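Local coordinates for putative hemin storage protein (Bordetella bronchiseptica, PDB 6AU1), which cleaves deacetylated poly-beta-1,6-N-acetylglucosamine, a biofilm polysaccharide, through the glycoside hydrolase domain that makes up this chain, at residues Glu60-Asn65 with Ala72-Arg77; Gln81-Ala86 with His153-Leu158; Asp13-Tyr18 with Ala48-Lys53; Asn65-Met70 with Pro103-Tyr108. All blocks are in the same frame, centred on the assembly; numbering follows the deposited sequence.

All four contacts belong to the beta-alpha barrel of the glycoside hydrolase domain. Contact 1 is the buried one: a backbone carbonyl and a tyrosine ring fix the start of helix 75-86. Contact 3, partly buried, lies about 10 Å from it, centre to centre, and the two are joined by the bond from Tyr-62 OH to Asp-15 OD1, so a carboxylate there grips backbone N-H and hydroxyl together. Contact 2 uses the same helix 75-86 further along, but at the surface, where a salt bridge replaces backbone bonding. Contact 4, also at the surface, shares Asn-65 with contact 1 and joins two loops through a histidine-asparagine hydrogen bond and a water.

Contact 1. Residues Glu60-Asn65 with Ala72-Arg77; sequences EVYFPN and ADLFNR
Residues 61-64 and 72-75 run nearly at right angles, 87° apart, and the backbone carbonyl of Tyr-62 meets the first N-H groups of the helix that starts at Phe-75. Phe-75 N lies in the carbonyl plane, 3.0 Å from Tyr-62 O, with a nearly straight N-H...O angle of 168°. Leu-74 N, at the N-cap position, also donates to Tyr-62 O over 3.2 Å, but from above that plane. A water reaches the same oxygen and accepts from Asn-76 N, extending the polar contact by one more helix N-H. The Tyr-62 ring turns its edge to Ala-72, whose O lies near the ring plane, 3.6 Å from CD1. That same CD1 touches Ala-72 CB and, obliquely, Leu-74 CB, each at 4.1 Å. With CG anti to the carbonyl carbon (chi1 -72°), the ring leads away from its own C=O, leaving that oxygen to the helix N-H groups. Phe-75 brings CB to 3.5 Å from Tyr-62 O, while its ring turns away toward Ala-92 of strand 89-94. Further out, Pro-64 CD rests against Asp-73 OD1 at 3.7 Å, and Asp-73 centres an inverse gamma turn. At its far end Tyr-62 OH is hydrogen-bonded to Asp-15 and Arg-71. A loop carbonyl thus takes up N-H groups at a helix N-terminus, within the strand-to-helix connection of a TIM-type barrel.

Contact 2. Residues Gln81-Ala86 with His153-Leu158; sequences QLKTRA and HFDGLL
A surface salt bridge ties helix 75-86 to the entry of strand 156-159 in the beta-alpha barrel, with Lys-83 and Asp-155 as its two ends. Lys-83 NZ sits 2.8 Å from Asp-155 OD2, on the syn lone pair of that oxygen, and makes a second, weak bond to Asp-155 OD1 at 3.1 Å. The ammonium group is therefore shared unequally across the carboxylate. The lysine chain leaves the helix extended, then bends at its last two torsions (chi3 64°, chi4 58°), which turns NZ onto the carboxylate of the aspartate coming from the opposite direction. At the bend, CE lies at the edge of the His-153 imidazole, near its plane and 3.6 Å from both ND1 and CE1. The two side chains cross at about a right angle, and the lysine methylenes, not NZ, meet the ring. The His-153 ring also stacks with Trp-80 of helix 75-86. Asp-155 OD2 has a second partner in Val-90 N of strand 89-94, a donor that should limit the carboxylate's freedom to turn. Lys-83 also packs on Val-90, and the backbones of Asp-155 and Val-90 are bonded, so the bridge spans helix 75-86 and the neighbouring parallel strands 89-94 and 156-159.

Contact 3. Residues Asp13-Tyr18 with Ala48-Lys53; sequences DLDYIY and AFADPK. With SO4 (sulfate ion), chain C.
Asp-15 reaches from the short, weakly bonded helix about 14-17 to the backbone of Asp-51, its carboxylate astride one N-H. From CB, the chain turns with CG anti to the carbonyl carbon (chi1 -66°), which aims the carboxylate at the 50-52 loop and places CG 3.5 Å from Asp-51 N. OD2 takes the stronger bond, 2.9 Å from Asp-51 N on its syn lone pair, with an N-H...O angle of 145°. OD1 receives a weak bond from the same N at 3.3 Å, and also lies 3.5 Å from Ala-50 CA and 4.1 Å from Pro-52 CD. Each oxygen has another partner: Tyr-62 OH on OD1 and Gln-47 NE2 on OD2. With partners on both oxygens, the rotation of the carboxylate is restrained. Further along the segment, Tyr-18 OH donates to O4 of a sulfate ion at 2.6 Å. O4 lies at the ring edge, near its plane; the ion, probably from the crystallisation liquor, is also bound by Arg-71. Asp-15 thus links the segment that follows strand 8-12 to the loop that follows the adjacent parallel strand 43-47, while Leu-14 packs on Phe-75 of helix 75-86 and Ile-17 on helix 22-39.

Contact 4. Residues Asn65-Met70 with Pro103-Tyr108; sequences NRHLPM and PGNPAY
His-67 and Asn-105 meet at about a right angle, the imidazole and amide planes 73° apart, and a single direct hydrogen bond joins them. Asn-105 ND2 donates to His-67 ND1 over 3.0 Å, with a bent N-H...N angle of 136°. The acceptor lies close to the amide plane, but the donor stands well out of the ring plane, so the approach to the imidazole is oblique. A water strengthens the link: it accepts from Asn-105 ND2 at 2.8 Å and donates to His-67 O at 2.9 Å, so the one amide nitrogen serves both ring and backbone of His-67. Asn-105 stretches across with CG anti to its own N (chi1 -174°), while its OD1 turns back to take Ala-107 N at 2.9 Å. Both ends of the amide are thereby engaged, which fixes its rotation. The second ring nitrogen, NE2, is bonded to Glu-143 of helix 135-151, and Arg-66 CB covers the face opposite Asn-105 ND2. The loop carrying His-67 is shaped by Asn-65, whose OD1 accepts from both His-67 N and Leu-68 N, the latter 2.8 Å away and almost straight. Asx turns headed by Asn-65 and Asn-105, the second overlapping the type I beta turn of 105-108, thus present the paired side chains where two strand-to-helix loops of the barrel come together beside helix 135-151.

Contact 1. Residues Glu60-Asn65 with Ala72-Arg77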
loop_
_atom_site.group_PDB
_atom_site.type_symbol
_atom_site.label_atom_id
_atom_site.label_comp_id
_atom_site.label_asym_id
_atom_site.label_seq_id
_atom_site.Cartn_x
_atom_site.Cartn_y
_atom_site.Cartn_z
ATOM N N GLU A 60 -0.494 11.591 12.072
ATOM C CA GLU A 60 0.077 10.844 13.198
ATOM C C GLU A 60 0.457 9.437 12.772
ATOM O O GLU A 60 -0.148 8.881 11.848
ATOM C CB GLU A 60 -0.911 10.772 14.362
ATOM C CG GLU A 60 -1.329 12.126 14.916
ATOM C CD GLU A 60 -2.227 11.994 16.130
ATOM O OE1 GLU A 60 -3.039 11.047 16.176
ATOM O OE2 GLU A 60 -2.126 12.843 17.034
ATOM N N VAL A 61 1.458 8.859 13.440
ATOM C CA VAL A 61 1.830 7.473 13.163
ATOM C C VAL A 61 1.902 6.682 14.468
ATOM O O VAL A 61 1.613 7.212 15.540
ATOM C CB VAL A 61 3.171 7.366 12.408
ATOM C CG1 VAL A 61 3.035 7.896 10.977
ATOM C CG2 VAL A 61 4.269 8.125 13.161
ATOM N N TYR A 62 2.263 5.405 14.363
ATOM C CA TYR A 62 2.239 4.531 15.543
ATOM C C TYR A 62 3.639 4.110 15.991
ATOM O O TYR A 62 3.837 3.031 16.548
ATOM C CB TYR A 62 1.381 3.296 15.251
ATOM C CG TYR A 62 -0.123 3.567 15.178
ATOM C CD1 TYR A 62 -0.832 3.953 16.314
ATOM C CD2 TYR A 62 -0.830 3.415 13.982
ATOM C CE1 TYR A 62 -2.200 4.198 16.260
ATOM C CE2 TYR A 62 -2.205 3.640 13.922
ATOM C CZ TYR A 62 -2.877 4.029 15.063
ATOM O OH TYR A 62 -4.236 4.254 15.019
ATOM N N PHE A 63 4.617 4.976 15.751
ATOM C CA PHE A 63 5.998 4.711 16.170
ATOM C C PHE A 63 6.694 6.053 16.403
ATOM O O PHE A 63 6.340 7.052 15.772
ATOM C CB PHE A 63 6.748 3.872 15.115
ATOM C CG PHE A 63 6.805 4.522 13.752
ATOM C CD1 PHE A 63 5.763 4.352 12.851
ATOM C CD2 PHE A 63 7.890 5.309 13.384
ATOM C CE1 PHE A 63 5.785 4.966 11.594
ATOM C CE2 PHE A 63 7.926 5.928 12.120
ATOM C CZ PHE A 63 6.871 5.741 11.227
ATOM N N PRO A 64 7.680 6.087 17.307
ATOM C CA PRO A 64 8.362 7.347 17.625
ATOM C C PRO A 64 9.243 7.785 16.457
ATOM O O PRO A 64 9.929 6.971 15.849
ATOM C CB PRO A 64 9.188 7.003 18.872
ATOM C CG PRO A 64 9.378 5.518 18.811
ATOM C CD PRO A 64 8.160 4.955 18.124
ATOM N N ASN A 65 9.210 9.073 16.141
ATOM C CA ASN A 65 9.959 9.577 15.001
ATOM C C ASN A 65 10.145 11.084 15.127
ATOM O O ASN A 65 9.526 11.721 15.985
ATOM C CB ASN A 65 9.236 9.240 13.702
ATOM C CG ASN A 65 7.996 10.067 13.522
ATOM O OD1 ASN A 65 8.022 11.078 12.830
ATOM N ND2 ASN A 65 6.915 9.679 14.192
ATOM N N ALA A 72 -0.031 6.557 19.218
ATOM C CA ALA A 72 0.235 5.564 20.256
ATOM C C ALA A 72 1.520 4.865 19.883
ATOM O O ALA A 72 1.805 4.692 18.697
ATOM C CB ALA A 72 -0.911 4.558 20.377
ATOM N N ASP A 73 2.298 4.451 20.879
ATOM C CA ASP A 73 3.504 3.682 20.586
ATOM C C ASP A 73 3.113 2.217 20.459
ATOM O O ASP A 73 3.189 1.457 21.432
ATOM C CB ASP A 73 4.556 3.875 21.687
ATOM C CG ASP A 73 5.939 3.429 21.261
ATOM O OD1 ASP A 73 6.072 2.781 20.198
ATOM O OD2 ASP A 73 6.908 3.719 22.000
ATOM N N LEU A 74 2.694 1.816 19.260
ATOM C CA LEU A 74 1.931 0.584 19.134
ATOM C C LEU A 74 2.495 -0.369 18.094
ATOM O O LEU A 74 2.351 -1.582 18.229
ATOM C CB LEU A 74 0.471 0.926 18.795
ATOM C CG LEU A 74 -0.583 -0.175 18.771
ATOM C CD1 LEU A 74 -0.608 -0.934 20.087
ATOM C CD2 LEU A 74 -1.953 0.459 18.496
ATOM N N PHE A 75 3.109 0.158 17.034
ATOM C CA PHE A 75 3.566 -0.731 15.965
ATOM C C PHE A 75 4.592 -1.758 16.463
ATOM O O PHE A 75 4.482 -2.952 16.156
ATOM C CB PHE A 75 4.169 0.052 14.791
ATOM C CG PHE A 75 4.623 -0.841 13.671
ATOM C CD1 PHE A 75 3.720 -1.273 12.716
ATOM C CD2 PHE A 75 5.934 -1.301 13.614
ATOM C CE1 PHE A 75 4.124 -2.123 11.676
ATOM C CE2 PHE A 75 6.349 -2.161 12.600
ATOM C CZ PHE A 75 5.442 -2.578 11.628
ATOM N N ASN A 76 5.591 -1.309 17.220
ATOM C CA ASN A 76 6.634 -2.230 17.664
ATOM C C ASN A 76 6.050 -3.392 18.471
ATOM O O ASN A 76 6.430 -4.551 18.273
ATOM C CB ASN A 76 7.711 -1.502 18.492
ATOM C CG ASN A 76 7.200 -1.024 19.851
ATOM O OD1 ASN A 76 6.166 -0.357 19.940
ATOM N ND2 ASN A 76 7.925 -1.379 20.927
ATOM N N ARG A 77 5.120 -3.104 19.374
ATOM C CA ARG A 77 4.664 -4.175 20.259
ATOM C C ARG A 77 3.689 -5.129 19.548
ATOM O O ARG A 77 3.697 -6.324 19.816
ATOM C CB ARG A 77 4.054 -3.600 21.540
ATOM C CG ARG A 77 2.697 -2.957 21.384
ATOM C CD ARG A 77 2.523 -1.825 22.417
ATOM N NE ARG A 77 3.006 -2.167 23.764
ATOM C CZ ARG A 77 2.252 -2.672 24.739
ATOM N NH1 ARG A 77 0.966 -2.922 24.529
ATOM N NH2 ARG A 77 2.785 -2.926 25.932
HETATM O O HOH W 1 6.045 1.552 17.656
#

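Contact 2. Residues Gln81-Ala86 with His153-Leu158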
loop_
_atom_site.group_PDB
_atom_site.type_symbol
_atom_site.label_atom_id
_atom_site.label_comp_id
_atom_site.label_asym_id
_atom_site.label_seq_id
_atom_site.Cartn_x
_atom_site.Cartn_y
_atom_site.Cartn_z
ATOM N N GLN A 81 4.468 -9.124 18.964
ATOM C CA GLN A 81 3.538 -10.148 19.433
ATOM C C GLN A 81 3.061 -11.023 18.285
ATOM O O GLN A 81 2.905 -12.228 18.463
ATOM C CB GLN A 81 2.349 -9.529 20.157
ATOM C CG GLN A 81 2.747 -8.884 21.474
ATOM C CD GLN A 81 1.656 -8.944 22.518
ATOM O OE1 GLN A 81 0.769 -9.795 22.461
ATOM N NE2 GLN A 81 1.716 -8.035 23.485
ATOM N N LEU A 82 2.813 -10.417 17.121
ATOM C CA LEU A 82 2.504 -11.207 15.930
ATOM C C LEU A 82 3.630 -12.189 15.608
ATOM O O LEU A 82 3.376 -13.374 15.355
ATOM C CB LEU A 82 2.243 -10.292 14.730
ATOM C CG LEU A 82 0.858 -9.646 14.716
ATOM C CD1 LEU A 82 0.796 -8.605 13.613
ATOM C CD2 LEU A 82 -0.233 -10.701 14.515
ATOM N N LYS A 83 4.873 -11.708 15.642
ATOM C CA LYS A 83 6.014 -12.564 15.315
ATOM C C LYS A 83 6.184 -13.705 16.311
ATOM O O LYS A 83 6.348 -14.865 15.917
ATOM C CB LYS A 83 7.310 -11.743 15.242
ATOM C CG LYS A 83 7.348 -10.805 14.035
ATOM C CD LYS A 83 8.686 -10.084 13.889
ATOM C CE LYS A 83 9.836 -11.055 13.623
ATOM N NZ LYS A 83 9.632 -11.896 12.405
ATOM N N THR A 84 6.142 -13.382 17.598
ATOM C CA THR A 84 6.488 -14.364 18.613
ATOM C C THR A 84 5.324 -15.263 19.016
ATOM O O THR A 84 5.531 -16.441 19.315
ATOM C CB THR A 84 7.051 -13.681 19.874
ATOM O OG1 THR A 84 6.045 -12.848 20.465
ATOM C CG2 THR A 84 8.248 -12.831 19.504
ATOM N N ARG A 85 4.110 -14.722 19.036
ATOM C CA ARG A 85 2.959 -15.494 19.510
ATOM C C ARG A 85 2.191 -16.166 18.366
ATOM O O ARG A 85 1.701 -17.284 18.521
ATOM C CB ARG A 85 2.009 -14.609 20.327
ATOM C CG ARG A 85 2.637 -13.984 21.579
ATOM C CD ARG A 85 1.599 -13.304 22.469
ATOM N NE ARG A 85 2.220 -12.717 23.659
ATOM C CZ ARG A 85 1.551 -12.216 24.695
ATOM N NH1 ARG A 85 0.225 -12.223 24.704
ATOM N NH2 ARG A 85 2.214 -11.712 25.729
ATOM N N ALA A 86 2.093 -15.495 17.222
ATOM C CA ALA A 86 1.354 -16.053 16.085
ATOM C C ALA A 86 2.282 -16.708 15.062
ATOM O O ALA A 86 1.829 -17.466 14.205
ATOM C CB ALA A 86 0.507 -14.968 15.418
ATOM N N HIS A 153 11.192 -3.923 14.887
ATOM C CA HIS A 153 11.758 -5.038 14.150
ATOM C C HIS A 153 10.676 -5.656 13.280
ATOM O O HIS A 153 9.607 -6.011 13.774
ATOM C CB HIS A 153 12.328 -6.075 15.118
ATOM C CG HIS A 153 12.933 -7.264 14.444
ATOM N ND1 HIS A 153 12.285 -8.476 14.348
ATOM C CD2 HIS A 153 14.129 -7.427 13.828
ATOM C CE1 HIS A 153 13.053 -9.335 13.704
ATOM N NE2 HIS A 153 14.177 -8.723 13.376
ATOM N N PHE A 154 10.942 -5.785 11.984
ATOM C CA PHE A 154 9.946 -6.341 11.066
ATOM C C PHE A 154 10.644 -6.967 9.869
ATOM O O PHE A 154 11.855 -6.827 9.713
ATOM C CB PHE A 154 8.945 -5.272 10.616
ATOM C CG PHE A 154 9.582 -3.989 10.188
ATOM C CD1 PHE A 154 9.849 -2.988 11.113
ATOM C CD2 PHE A 154 9.924 -3.781 8.860
ATOM C CE1 PHE A 154 10.444 -1.801 10.716
ATOM C CE2 PHE A 154 10.514 -2.601 8.463
ATOM C CZ PHE A 154 10.776 -1.609 9.390
ATOM N N ASP A 155 9.877 -7.664 9.037
ATOM C CA ASP A 155 10.447 -8.538 8.016
ATOM C C ASP A 155 10.368 -7.975 6.607
ATOM O O ASP A 155 11.078 -8.428 5.707
ATOM C CB ASP A 155 9.741 -9.886 8.061
ATOM C CG ASP A 155 9.809 -10.518 9.428
ATOM O OD1 ASP A 155 10.932 -10.901 9.826
ATOM O OD2 ASP A 155 8.758 -10.613 10.107
ATOM N N GLY A 156 9.484 -7.012 6.410
ATOM C CA GLY A 156 9.303 -6.444 5.087
ATOM C C GLY A 156 8.639 -5.091 5.134
ATOM O O GLY A 156 8.253 -4.609 6.204
ATOM N N LEU A 157 8.505 -4.482 3.961
ATOM C CA LEU A 157 7.777 -3.224 3.818
ATOM C C LEU A 157 6.645 -3.402 2.827
ATOM O O LEU A 157 6.832 -4.028 1.777
ATOM C CB LEU A 157 8.691 -2.101 3.315
ATOM C CG LEU A 157 9.793 -1.542 4.200
ATOM C CD1 LEU A 157 10.706 -0.689 3.330
ATOM C CD2 LEU A 157 9.191 -0.717 5.352
ATOM N N LEU A 158 5.476 -2.871 3.163
ATOM C CA LEU A 158 4.418 -2.716 2.175
ATOM C C LEU A 158 4.278 -1.233 1.880
ATOM O O LEU A 158 3.850 -0.447 2.719
ATOM C CB LEU A 158 3.080 -3.294 2.653
ATOM C CG LEU A 158 1.903 -2.951 1.722
ATOM C CD1 LEU A 158 2.046 -3.611 0.329
ATOM C CD2 LEU A 158 0.543 -3.293 2.370
#

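Contact 3. Residues Asp13-Tyr18 with Ala48-Lys53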
loop_
_atom_site.group_PDB
_atom_site.type_symbol
_atom_site.label_atom_id
_atom_site.label_comp_id
_atom_site.label_asym_id
_atom_site.label_seq_id
_atom_site.Cartn_x
_atom_site.Cartn_y
_atom_site.Cartn_z
ATOM N N ASP A 13 -5.348 -3.194 10.318
ATOM C CA ASP A 13 -5.363 -1.798 10.739
ATOM C C ASP A 13 -5.012 -1.661 12.208
ATOM O O ASP A 13 -5.701 -2.223 13.053
ATOM C CB ASP A 13 -6.746 -1.174 10.509
ATOM C CG ASP A 13 -7.166 -1.222 9.074
ATOM O OD1 ASP A 13 -6.623 -0.418 8.280
ATOM O OD2 ASP A 13 -8.046 -2.050 8.736
ATOM N N LEU A 14 -3.949 -0.920 12.515
ATOM C CA LEU A 14 -3.711 -0.530 13.907
ATOM C C LEU A 14 -4.809 0.424 14.379
ATOM O O LEU A 14 -5.022 0.583 15.586
ATOM C CB LEU A 14 -2.345 0.124 14.077
ATOM C CG LEU A 14 -1.337 -0.710 14.873
ATOM C CD1 LEU A 14 -1.243 -2.071 14.275
ATOM C CD2 LEU A 14 0.037 -0.067 14.934
ATOM N N ASP A 15 -5.485 1.084 13.436
ATOM C CA ASP A 15 -6.633 1.921 13.788
ATOM C C ASP A 15 -7.738 1.087 14.456
ATOM O O ASP A 15 -8.548 1.623 15.201
ATOM C CB ASP A 15 -7.204 2.642 12.554
ATOM C CG ASP A 15 -6.246 3.671 11.972
ATOM O OD1 ASP A 15 -5.407 4.212 12.725
ATOM O OD2 ASP A 15 -6.347 3.951 10.757
ATOM N N TYR A 16 -7.764 -0.219 14.187
ATOM C CA TYR A 16 -8.751 -1.105 14.811
ATOM C C TYR A 16 -8.307 -1.553 16.206
ATOM O O TYR A 16 -9.138 -1.918 17.042
ATOM C CB TYR A 16 -8.997 -2.363 13.966
ATOM C CG TYR A 16 -9.874 -2.242 12.728
ATOM C CD1 TYR A 16 -10.236 -1.009 12.188
ATOM C CD2 TYR A 16 -10.335 -3.397 12.085
ATOM C CE1 TYR A 16 -11.026 -0.933 11.043
ATOM C CE2 TYR A 16 -11.132 -3.325 10.942
ATOM C CZ TYR A 16 -11.469 -2.099 10.427
ATOM O OH TYR A 16 -12.259 -2.049 9.293
ATOM N N ILE A 17 -6.999 -1.559 16.434
ATOM C CA ILE A 17 -6.434 -1.975 17.724
ATOM C C ILE A 17 -6.463 -0.828 18.729
ATOM O O ILE A 17 -6.813 -1.018 19.907
ATOM C CB ILE A 17 -4.977 -2.462 17.570
ATOM C CG1 ILE A 17 -4.907 -3.622 16.566
ATOM C CG2 ILE A 17 -4.363 -2.820 18.944
ATOM C CD1 ILE A 17 -3.496 -4.076 16.240
ATOM N N TYR A 18 -6.065 0.356 18.266
ATOM C CA TYR A 18 -5.957 1.536 19.131
ATOM C C TYR A 18 -7.207 1.784 19.969
ATOM O O TYR A 18 -8.325 1.682 19.465
ATOM C CB TYR A 18 -5.670 2.801 18.295
ATOM C CG TYR A 18 -5.704 4.041 19.164
ATOM C CD1 TYR A 18 -4.643 4.344 19.998
ATOM C CD2 TYR A 18 -6.820 4.872 19.193
ATOM C CE1 TYR A 18 -4.672 5.457 20.828
ATOM C CE2 TYR A 18 -6.859 5.992 20.021
ATOM C CZ TYR A 18 -5.781 6.276 20.833
ATOM O OH TYR A 18 -5.801 7.381 21.665
ATOM N N ALA A 48 1.400 1.036 10.011
ATOM C CA ALA A 48 2.327 1.715 10.919
ATOM C C ALA A 48 1.953 3.187 11.109
ATOM O O ALA A 48 2.578 3.898 11.906
ATOM C CB ALA A 48 3.770 1.588 10.396
ATOM N N PHE A 49 0.932 3.617 10.365
ATOM C CA PHE A 49 0.443 5.007 10.365
ATOM C C PHE A 49 -1.017 5.053 10.826
ATOM O O PHE A 49 -1.709 4.034 10.794
ATOM C CB PHE A 49 0.574 5.612 8.955
ATOM C CG PHE A 49 -0.270 4.917 7.913
ATOM C CD1 PHE A 49 0.142 3.711 7.355
ATOM C CD2 PHE A 49 -1.477 5.471 7.496
ATOM C CE1 PHE A 49 -0.627 3.062 6.386
ATOM C CE2 PHE A 49 -2.258 4.834 6.540
ATOM C CZ PHE A 49 -1.832 3.621 5.979
ATOM N N ALA A 50 -1.489 6.220 11.260
ATOM C CA ALA A 50 -2.873 6.342 11.699
ATOM C C ALA A 50 -3.721 7.030 10.631
ATOM O O ALA A 50 -3.324 8.050 10.077
ATOM C CB ALA A 50 -2.951 7.108 13.004
ATOM N N ASP A 51 -4.887 6.461 10.351
ATOM C CA ASP A 51 -5.829 7.056 9.397
ATOM C C ASP A 51 -7.272 6.851 9.878
ATOM O O ASP A 51 -8.117 6.357 9.121
ATOM C CB ASP A 51 -5.603 6.438 8.002
ATOM C CG ASP A 51 -6.402 7.131 6.888
ATOM O OD1 ASP A 51 -6.829 8.286 7.055
ATOM O OD2 ASP A 51 -6.600 6.492 5.835
ATOM N N PRO A 52 -7.576 7.239 11.133
ATOM C CA PRO A 52 -8.900 6.887 11.665
ATOM C C PRO A 52 -10.059 7.567 10.940
ATOM O O PRO A 52 -11.173 7.046 10.974
ATOM C CB PRO A 52 -8.833 7.358 13.126
ATOM C CG PRO A 52 -7.805 8.433 13.131
ATOM C CD PRO A 52 -6.779 8.012 12.112
ATOM N N LYS A 53 -9.811 8.706 10.300
ATOM C CA LYS A 53 -10.881 9.399 9.583
ATOM C C LYS A 53 -11.098 8.820 8.184
ATOM O O LYS A 53 -12.129 9.071 7.557
ATOM C CB LYS A 53 -10.587 10.899 9.502
ATOM C CG LYS A 53 -10.658 11.587 10.861
ATOM C CD LYS A 53 -10.475 13.086 10.742
ATOM C CE LYS A 53 -9.013 13.476 10.701
ATOM N NZ LYS A 53 -8.701 14.383 11.842
HETATM S S SO4 C . -7.372 9.891 19.742
HETATM O O1 SO4 C . -6.019 9.695 19.224
HETATM O O2 SO4 C . -8.350 9.480 18.737
HETATM O O3 SO4 C . -7.565 11.315 20.047
HETATM O O4 SO4 C . -7.570 9.098 20.951
#

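Contact 4. Residues Asn65-Met70 with Pro103-Tyr108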
loop_
_atom_site.group_PDB
_atom_site.type_symbol
_atom_site.label_atom_id
_atom_site.label_comp_id
_atom_site.label_asym_id
_atom_site.label_seq_id
_atom_site.Cartn_x
_atom_site.Cartn_y
_atom_site.Cartn_z
ATOM N N ASN A 65 9.210 9.073 16.141
ATOM C CA ASN A 65 9.959 9.577 15.001
ATOM C C ASN A 65 10.145 11.084 15.127
ATOM O O ASN A 65 9.526 11.721 15.985
ATOM C CB ASN A 65 9.236 9.240 13.702
ATOM C CG ASN A 65 7.996 10.067 13.522
ATOM O OD1 ASN A 65 8.022 11.078 12.830
ATOM N ND2 ASN A 65 6.915 9.679 14.192
ATOM N N ARG A 66 10.985 11.641 14.260
ATOM C CA ARG A 66 11.392 13.046 14.325
ATOM C C ARG A 66 10.371 14.068 13.834
ATOM O O ARG A 66 10.503 15.260 14.125
ATOM C CB ARG A 66 12.653 13.251 13.489
ATOM C CG ARG A 66 13.931 12.804 14.112
ATOM C CD ARG A 66 14.995 12.795 13.032
ATOM N NE ARG A 66 15.021 11.521 12.324
ATOM C CZ ARG A 66 15.997 11.149 11.506
ATOM N NH1 ARG A 66 15.957 9.958 10.930
ATOM N NH2 ARG A 66 17.012 11.978 11.265
ATOM N N HIS A 67 9.386 13.618 13.072
ATOM C CA HIS A 67 8.605 14.546 12.258
ATOM C C HIS A 67 7.108 14.589 12.563
ATOM O O HIS A 67 6.514 15.668 12.571
ATOM C CB HIS A 67 8.826 14.222 10.776
ATOM C CG HIS A 67 10.222 14.499 10.316
ATOM N ND1 HIS A 67 10.785 15.755 10.377
ATOM C CD2 HIS A 67 11.179 13.678 9.825
ATOM C CE1 HIS A 67 12.029 15.698 9.931
ATOM N NE2 HIS A 67 12.289 14.451 9.582
ATOM N N LEU A 68 6.501 13.433 12.817
ATOM C CA LEU A 68 5.056 13.370 13.073
ATOM C C LEU A 68 4.744 12.953 14.502
ATOM O O LEU A 68 5.424 12.089 15.056
ATOM C CB LEU A 68 4.376 12.383 12.111
ATOM C CG LEU A 68 3.756 12.942 10.828
ATOM C CD1 LEU A 68 4.774 13.701 10.031
ATOM C CD2 LEU A 68 3.150 11.816 9.981
ATOM N N PRO A 69 3.700 13.547 15.099
ATOM C CA PRO A 69 3.270 13.076 16.421
ATOM C C PRO A 69 2.892 11.606 16.384
ATOM O O PRO A 69 2.492 11.062 15.354
ATOM C CB PRO A 69 2.044 13.940 16.733
ATOM C CG PRO A 69 2.171 15.133 15.863
ATOM C CD PRO A 69 2.901 14.693 14.630
ATOM N N MET A 70 3.035 10.961 17.528
ATOM C CA MET A 70 2.687 9.565 17.661
ATOM C C MET A 70 1.299 9.463 18.310
ATOM O O MET A 70 1.065 10.047 19.380
ATOM C CB MET A 70 3.775 8.870 18.497
ATOM C CG MET A 70 3.682 7.388 18.614
ATOM S SD MET A 70 5.160 6.702 19.419
ATOM C CE MET A 70 5.321 7.734 20.856
ATOM N N PRO A 103 3.254 22.622 10.578
ATOM C CA PRO A 103 3.878 23.853 10.082
ATOM C C PRO A 103 5.261 24.043 10.711
ATOM O O PRO A 103 5.456 23.693 11.873
ATOM C CB PRO A 103 2.906 24.950 10.533
ATOM C CG PRO A 103 1.597 24.246 10.709
ATOM C CD PRO A 103 1.937 22.871 11.189
ATOM N N GLY A 104 6.219 24.556 9.953
ATOM C CA GLY A 104 7.555 24.717 10.497
ATOM C C GLY A 104 8.462 23.541 10.180
ATOM O O GLY A 104 9.684 23.664 10.233
ATOM N N ASN A 105 7.870 22.391 9.868
ATOM C CA ASN A 105 8.631 21.296 9.274
ATOM C C ASN A 105 9.127 21.748 7.902
ATOM O O ASN A 105 8.379 22.373 7.159
ATOM C CB ASN A 105 7.771 20.042 9.146
ATOM C CG ASN A 105 8.557 18.834 8.670
ATOM O OD1 ASN A 105 8.811 18.675 7.478
ATOM N ND2 ASN A 105 8.936 17.972 9.605
ATOM N N PRO A 106 10.384 21.428 7.557
ATOM C CA PRO A 106 10.952 21.846 6.265
ATOM C C PRO A 106 10.130 21.393 5.058
ATOM O O PRO A 106 10.151 22.057 4.021
ATOM C CB PRO A 106 12.329 21.171 6.251
ATOM C CG PRO A 106 12.651 20.919 7.677
ATOM C CD PRO A 106 11.349 20.665 8.368
ATOM N N ALA A 107 9.414 20.280 5.186
ATOM C CA ALA A 107 8.633 19.762 4.066
ATOM C C ALA A 107 7.199 20.294 4.046
ATOM O O ALA A 107 6.428 19.931 3.161
ATOM C CB ALA A 107 8.619 18.242 4.089
ATOM N N TYR A 108 6.835 21.136 5.016
ATOM C CA TYR A 108 5.445 21.587 5.107
ATOM C C TYR A 108 4.997 22.280 3.825
ATOM O O TYR A 108 5.619 23.250 3.378
ATOM C CB TYR A 108 5.242 22.534 6.296
ATOM C CG TYR A 108 3.809 23.008 6.442
ATOM C CD1 TYR A 108 2.850 22.194 7.027
ATOM C CD2 TYR A 108 3.414 24.269 5.991
ATOM C CE1 TYR A 108 1.540 22.610 7.162
ATOM C CE2 TYR A 108 2.097 24.696 6.120
ATOM C CZ TYR A 108 1.166 23.856 6.706
ATOM O OH TYR A 108 -0.142 24.254 6.851
HETATM O O HOH W 2 8.033 18.105 12.275
#